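Local coordinates for protein D-glycerate 2-kinase (Thermotoga maritima, PDB 2B8N) that catalyses the ATP-dependent phosphorylation of D-glycerate to 2-phosphoglycerate, a magnesium-dependent step in the breakdown of serine by way of 3-hydroxypyruvate, at residues Arg38-Lys41 with Glu42-Lys46; Leu54-Gly58 with Lys59-Arg63; Ser163-Ser166 with Ile167-Asn171. All coordinates share one frame; numbering follows the deposited sequence.

Contact 1. Residues Arg38-Lys41 with Glu42-Lys46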
# COMPACT_ATOMS: atom_id res chain seq x y z
N ARG A 38 5.16 14.64 4.89
CA ARG A 38 6.45 14.83 4.31
C ARG A 38 6.43 14.49 2.79
O ARG A 38 7.10 15.16 2.00
CB ARG A 38 7.48 14.01 5.09
CG ARG A 38 8.85 13.90 4.42
CD ARG A 38 9.99 13.70 5.39
NE ARG A 38 11.13 13.10 4.69
CZ ARG A 38 12.10 12.42 5.28
NH1 ARG A 38 12.12 12.27 6.60
NH2 ARG A 38 13.08 11.90 4.56
N ALA A 39 5.66 13.48 2.38
CA ALA A 39 5.67 13.06 0.96
C ALA A 39 5.14 14.14 0.04
O ALA A 39 5.67 14.38 -1.06
CB ALA A 39 4.87 11.77 0.77
N VAL A 40 4.07 14.77 0.51
CA VAL A 40 3.42 15.86 -0.20
C VAL A 40 4.34 17.09 -0.25
O VAL A 40 4.63 17.62 -1.32
CB VAL A 40 2.07 16.22 0.48
CG1 VAL A 40 1.50 17.52 -0.08
CG2 VAL A 40 1.08 15.09 0.27
N LYS A 41 4.78 17.54 0.92
CA LYS A 41 5.58 18.76 1.02
C LYS A 41 6.90 18.69 0.22
O LYS A 41 7.38 19.72 -0.28
CB LYS A 41 5.85 19.12 2.49
CG LYS A 41 4.71 19.85 3.19
CD LYS A 41 4.81 19.75 4.71
CE LYS A 41 3.76 20.61 5.44
NZ LYS A 41 3.88 20.53 6.95
N GLU A 42 7.48 17.50 0.10
CA GLU A 42 8.70 17.32 -0.70
C GLU A 42 8.45 17.26 -2.21
O GLU A 42 9.41 17.33 -2.97
CB GLU A 42 9.46 16.07 -0.24
CG GLU A 42 10.05 16.23 1.14
CD GLU A 42 10.91 15.07 1.58
OE1 GLU A 42 10.95 14.03 0.87
OE2 GLU A 42 11.55 15.20 2.65
N THR A 43 7.19 17.17 -2.63
CA THR A 43 6.82 17.14 -4.05
C THR A 43 5.99 18.35 -4.55
O THR A 43 6.37 19.01 -5.53
CB THR A 43 5.98 15.89 -4.35
OG1 THR A 43 6.71 14.72 -3.96
CG2 THR A 43 5.65 15.82 -5.84
N LEU A 44 4.87 18.61 -3.87
CA LEU A 44 3.87 19.57 -4.35
C LEU A 44 4.42 20.98 -4.67
O LEU A 44 4.04 21.57 -5.68
CB LEU A 44 2.73 19.68 -3.32
CG LEU A 44 1.56 20.62 -3.62
CD1 LEU A 44 1.05 20.40 -5.03
CD2 LEU A 44 0.46 20.40 -2.60
N PRO A 45 5.30 21.53 -3.82
CA PRO A 45 5.79 22.88 -4.11
C PRO A 45 6.47 23.00 -5.48
O PRO A 45 6.21 23.95 -6.21
CB PRO A 45 6.79 23.12 -2.98
CG PRO A 45 6.29 22.26 -1.89
CD PRO A 45 5.91 21.01 -2.58
N LYS A 46 7.29 22.01 -5.82
CA LYS A 46 7.96 21.95 -7.12
C LYS A 46 6.99 22.05 -8.34
O LYS A 46 7.38 22.51 -9.42
CB LYS A 46 8.80 20.67 -7.22
CG LYS A 46 9.89 20.54 -6.14
CD LYS A 46 10.72 19.31 -6.44
CE LYS A 46 11.44 18.76 -5.21
NZ LYS A 46 11.60 17.28 -5.36
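Val-40 O is gripped by two backbone donors, Leu-44 N at 2.7 Å and Thr-43 N at 2.9 Å, at the corner where helix 36-41 passes into the short helix 44-47. The two approach differently: Leu-44 N comes almost straight at the carbonyl, whereas Thr-43 N stands well above its plane. Two residues earlier in the chain, Arg-38 O accepts from Glu-42 N in the helical i to i+4 manner. Thr-43 reinforces the corner with its side chain, for OG1, anti to the carbonyl carbon (chi1 -56°), reaches back and donates to Ala-39 O at 3.1 Å. On the outer side, the extended arms of Arg-38 and Glu-42 cross, and Arg-38 NE meets Glu-42 OE2 at 3.0 Å in a salt bridge. The planes of guanidinium and carboxylate are turned 47° apart and the hydrogen bond is weak; Arg-38 NH2 has a further ionic partner in Glu-269. Lys-41 NZ instead pairs with Glu-70 and Asp-37. The apolar side of the corner faces the core: Val-40 touches Ile-260 of strand 255-261, and Leu-44 rests on Ala-68 and Val-71 of helix 61-72. Pro-45 has no N-H to offer Lys-41 O, so the i to i+4 bond is missing there. Val-40 and Leu-44 run side by side, pointing the same way, with Val-40 CG1 4.0 Å from Leu-44 CD2.

Contact 2. Residues Leu54-Gly58 with Lys59-Arg63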
# COMPACT_ATOMS: atom_id res chain seq x y z
N LEU A 54 -9.13 20.50 -4.81
CA LEU A 54 -8.43 19.40 -4.17
C LEU A 54 -9.43 18.28 -3.89
O LEU A 54 -10.49 18.51 -3.27
CB LEU A 54 -7.74 19.89 -2.88
CG LEU A 54 -7.06 18.92 -1.91
CD1 LEU A 54 -6.09 19.69 -0.97
CD2 LEU A 54 -8.08 18.09 -1.09
N VAL A 55 -9.10 17.08 -4.41
CA VAL A 55 -9.86 15.87 -4.16
C VAL A 55 -8.90 14.80 -3.59
O VAL A 55 -7.94 14.37 -4.26
CB VAL A 55 -10.53 15.35 -5.44
CG1 VAL A 55 -11.25 14.02 -5.18
CG2 VAL A 55 -11.51 16.38 -5.99
N ALA A 56 -9.17 14.39 -2.35
CA ALA A 56 -8.29 13.45 -1.64
C ALA A 56 -9.12 12.27 -1.26
O ALA A 56 -10.13 12.43 -0.56
CB ALA A 56 -7.64 14.09 -0.42
N VAL A 57 -8.69 11.09 -1.72
CA VAL A 57 -9.39 9.82 -1.51
C VAL A 57 -8.37 8.78 -1.07
O VAL A 57 -7.34 8.62 -1.70
CB VAL A 57 -10.10 9.34 -2.79
CG1 VAL A 57 -10.57 7.90 -2.66
CG2 VAL A 57 -11.26 10.20 -3.08
N GLY A 58 -8.68 8.08 0.01
CA GLY A 58 -7.81 7.01 0.48
C GLY A 58 -7.77 6.96 1.99
O GLY A 58 -8.37 7.81 2.67
N LYS A 59 -7.07 5.95 2.52
CA LYS A 59 -6.91 5.81 3.97
C LYS A 59 -6.04 6.92 4.54
O LYS A 59 -6.13 7.20 5.71
CB LYS A 59 -6.30 4.45 4.33
CG LYS A 59 -7.11 3.22 3.90
CD LYS A 59 -6.51 1.99 4.53
CE LYS A 59 -6.32 0.85 3.57
NZ LYS A 59 -5.84 -0.36 4.34
N ALA A 60 -5.18 7.52 3.72
CA ALA A 60 -4.33 8.65 4.12
C ALA A 60 -4.85 10.00 3.60
O ALA A 60 -4.09 10.99 3.53
CB ALA A 60 -2.93 8.42 3.61
N ALA A 61 -6.14 10.05 3.25
CA ALA A 61 -6.66 11.22 2.55
C ALA A 61 -6.57 12.45 3.42
O ALA A 61 -6.17 13.50 2.93
CB ALA A 61 -8.09 11.00 2.07
N TRP A 62 -6.92 12.32 4.70
CA TRP A 62 -7.01 13.47 5.57
C TRP A 62 -5.64 14.13 5.78
O TRP A 62 -5.55 15.36 5.74
CB TRP A 62 -7.68 13.10 6.89
CG TRP A 62 -8.12 14.29 7.65
CD1 TRP A 62 -9.37 14.88 7.63
CD2 TRP A 62 -7.32 15.09 8.54
NE1 TRP A 62 -9.38 15.98 8.46
CE2 TRP A 62 -8.14 16.13 9.02
CE3 TRP A 62 -5.99 15.02 8.97
CZ2 TRP A 62 -7.67 17.09 9.91
CZ3 TRP A 62 -5.52 15.98 9.84
CH2 TRP A 62 -6.35 17.00 10.31
N ARG A 63 -4.59 13.35 6.00
CA ARG A 63 -3.29 13.98 6.26
C ARG A 63 -2.64 14.54 4.98
O ARG A 63 -1.97 15.58 5.01
CB ARG A 63 -2.34 13.06 7.01
CG ARG A 63 -2.91 12.61 8.36
CD ARG A 63 -2.08 12.99 9.58
NE ARG A 63 -2.67 14.09 10.36
CZ ARG A 63 -2.40 14.37 11.64
NH1 ARG A 63 -1.52 13.66 12.33
NH2 ARG A 63 -3.00 15.39 12.25
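Ala-61, in the first turn of helix 61-72, sets its methyl against the end of strand 52-57, at the strand-to-helix bend of a beta-alpha-beta unit that continues into strand 76-84. The side chain begins and ends at CB, and this single carbon meets three strand-side residues. Ala-61 CB lies 3.3 Å from Gly-58 O and 3.6 Å from Gly-58 N. Farther back along the strand it touches Ala-56 O at 3.6 Å and Val-57 N at 3.8 Å, and it faces Ala-56 CB, methyl to methyl, at 4.0 Å. The bend itself is a type I beta turn from Gly-58 to Ala-61, closed by a weak bond from Ala-61 N to Gly-58 O of 3.2 Å. Gly-58 enters it at phi 143°, a backbone region used almost exclusively by glycine. Ala-56 also touches Ala-65 one turn farther along the helix. With small alanine methyls, Ala-56 and Ala-61, meeting across the bend and backbone atoms around them, the start of the helix can lie close on the strand, and the polar atoms Gly-58 O and Ala-60 N are met by the hydroxyls of Thr-83 and Ser-134.

Contact 3. Residues Ser163-Ser166 with Ile167-Asn171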
# COMPACT_ATOMS: atom_id res chain seq x y z
N SER A 163 -14.77 -17.51 -8.18
CA SER A 163 -14.55 -18.31 -9.39
C SER A 163 -13.09 -18.35 -9.81
O SER A 163 -12.76 -19.04 -10.76
CB SER A 163 -15.38 -17.78 -10.55
OG SER A 163 -16.76 -17.93 -10.28
N GLY A 164 -12.23 -17.59 -9.13
CA GLY A 164 -10.78 -17.62 -9.36
C GLY A 164 -10.36 -16.73 -10.51
O GLY A 164 -9.47 -17.07 -11.28
N ALA A 165 -11.00 -15.57 -10.64
CA ALA A 165 -10.64 -14.63 -11.69
C ALA A 165 -9.36 -13.92 -11.29
O ALA A 165 -9.07 -13.83 -10.12
CB ALA A 165 -11.76 -13.64 -11.91
N SER A 166 -8.60 -13.44 -12.27
CA SER A 166 -7.38 -12.68 -12.01
C SER A 166 -7.77 -11.26 -11.71
O SER A 166 -8.86 -10.83 -12.08
CB SER A 166 -6.43 -12.71 -13.21
OG SER A 166 -7.02 -12.22 -14.41
N ILE A 167 -6.88 -10.54 -11.01
CA ILE A 167 -7.13 -9.14 -10.59
C ILE A 167 -7.38 -8.26 -11.81
O ILE A 167 -8.15 -7.30 -11.75
CB ILE A 167 -5.97 -8.57 -9.72
CG1 ILE A 167 -6.23 -7.10 -9.31
CG2 ILE A 167 -4.64 -8.63 -10.45
CD1 ILE A 167 -7.26 -6.90 -8.20
N GLU A 168 -6.71 -8.59 -12.91
CA GLU A 168 -6.85 -7.87 -14.17
C GLU A 168 -8.23 -8.10 -14.79
O GLU A 168 -8.84 -7.19 -15.37
CB GLU A 168 -5.75 -8.32 -15.14
CG GLU A 168 -4.33 -7.83 -14.76
CD GLU A 168 -3.58 -8.69 -13.69
OE1 GLU A 168 -4.00 -9.82 -13.35
OE2 GLU A 168 -2.54 -8.21 -13.19
N GLU A 169 -8.72 -9.32 -14.67
CA GLU A 169 -10.05 -9.66 -15.19
C GLU A 169 -11.15 -9.01 -14.34
O GLU A 169 -12.14 -8.49 -14.87
CB GLU A 169 -10.21 -11.19 -15.27
CG GLU A 169 -9.36 -11.82 -16.38
CD GLU A 169 -9.32 -13.34 -16.30
OE1 GLU A 169 -9.19 -13.89 -15.19
OE2 GLU A 169 -9.43 -14.00 -17.36
N ILE A 170 -10.96 -9.01 -13.04
CA ILE A 170 -11.89 -8.33 -12.16
C ILE A 170 -11.90 -6.85 -12.54
O ILE A 170 -12.97 -6.23 -12.65
CB ILE A 170 -11.49 -8.53 -10.70
CG1 ILE A 170 -11.69 -10.00 -10.32
CG2 ILE A 170 -12.33 -7.64 -9.78
CD1 ILE A 170 -11.18 -10.38 -8.95
N ASN A 171 -10.70 -6.30 -12.74
CA ASN A 171 -10.52 -4.90 -13.09
C ASN A 171 -11.17 -4.52 -14.43
O ASN A 171 -11.84 -3.50 -14.54
CB ASN A 171 -9.03 -4.58 -13.10
CG ASN A 171 -8.72 -3.13 -12.79
OD1 ASN A 171 -9.52 -2.40 -12.17
ND2 ASN A 171 -7.53 -2.71 -13.19
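A capping box opens helix 167-175, with Ser-166 at the N-cap and Glu-169 three residues on. Each residue offers its side chain to the backbone N-H of the other. Ser-166 N donates to Glu-169 OE1 at 3.0 Å, and the bond is nearly straight (173°), landing on the lone pair of OE1 that points away from the other carboxylate oxygen. The return bond, from Glu-169 N to Ser-166 OG, is weak at 3.4 Å. Ser-166 OG also lies 2.8 Å from Glu-169 OE1, to which it makes a weak hydrogen bond. The torsions explain the fit: chi1 of 57° places OG between the backbone N and the carbonyl carbon of Ser-166, where it can meet both Glu-169 N and OE1, while Glu-169 sends CG back beside its own N (chi1 -71°) and then runs extended to the N-cap. The regular helix ladder starts with Ile-170 N on Ser-166 O, 2.9 Å long. Beside these polar bonds, Ala-165 CB touches Ile-170 CG1 at 4.0 Å, joining the residue before the N-cap to the fourth of the helix as a hydrophobic staple; both side chains also rest on Leu-160 of helix 150-162. That preceding helix ends in a Schellman motif, where Gly-164 takes positive phi, so termination and restart are only two residues apart. Tyr-232 OH adds a bond to Glu-169 OE1, tying the cap to the loop after helix 222-231. OE1 thus gathers the amide of Ser-166, the hydroxyl of Tyr-232 and, weakly, the hydroxyl of Ser-166. This gathering, together with the positive end of the helix dipole, would probably stabilise the carboxylate as an anion.

In the fold
From the N terminus the three contacts come in series, with none nested or crossed, and each closes only a short turn of the chain. Contact 1 links helix 36-41 to helix 44-47; the chain then enters strand 52-57, whose far end turns at contact 2 into helix 61-72. The centres of these two lie about 15 Å apart, and helix 61-72 serves both, since side chains of contact 1 pack on it. About a hundred residues later, contact 3 joins helix 150-162 to helix 167-175, its centre about 35 Å from that of contact 1, across the chain's centre. Contact 2 belongs to the six-stranded parallel sheet, whose edge strand 255-261 also touches contact 1.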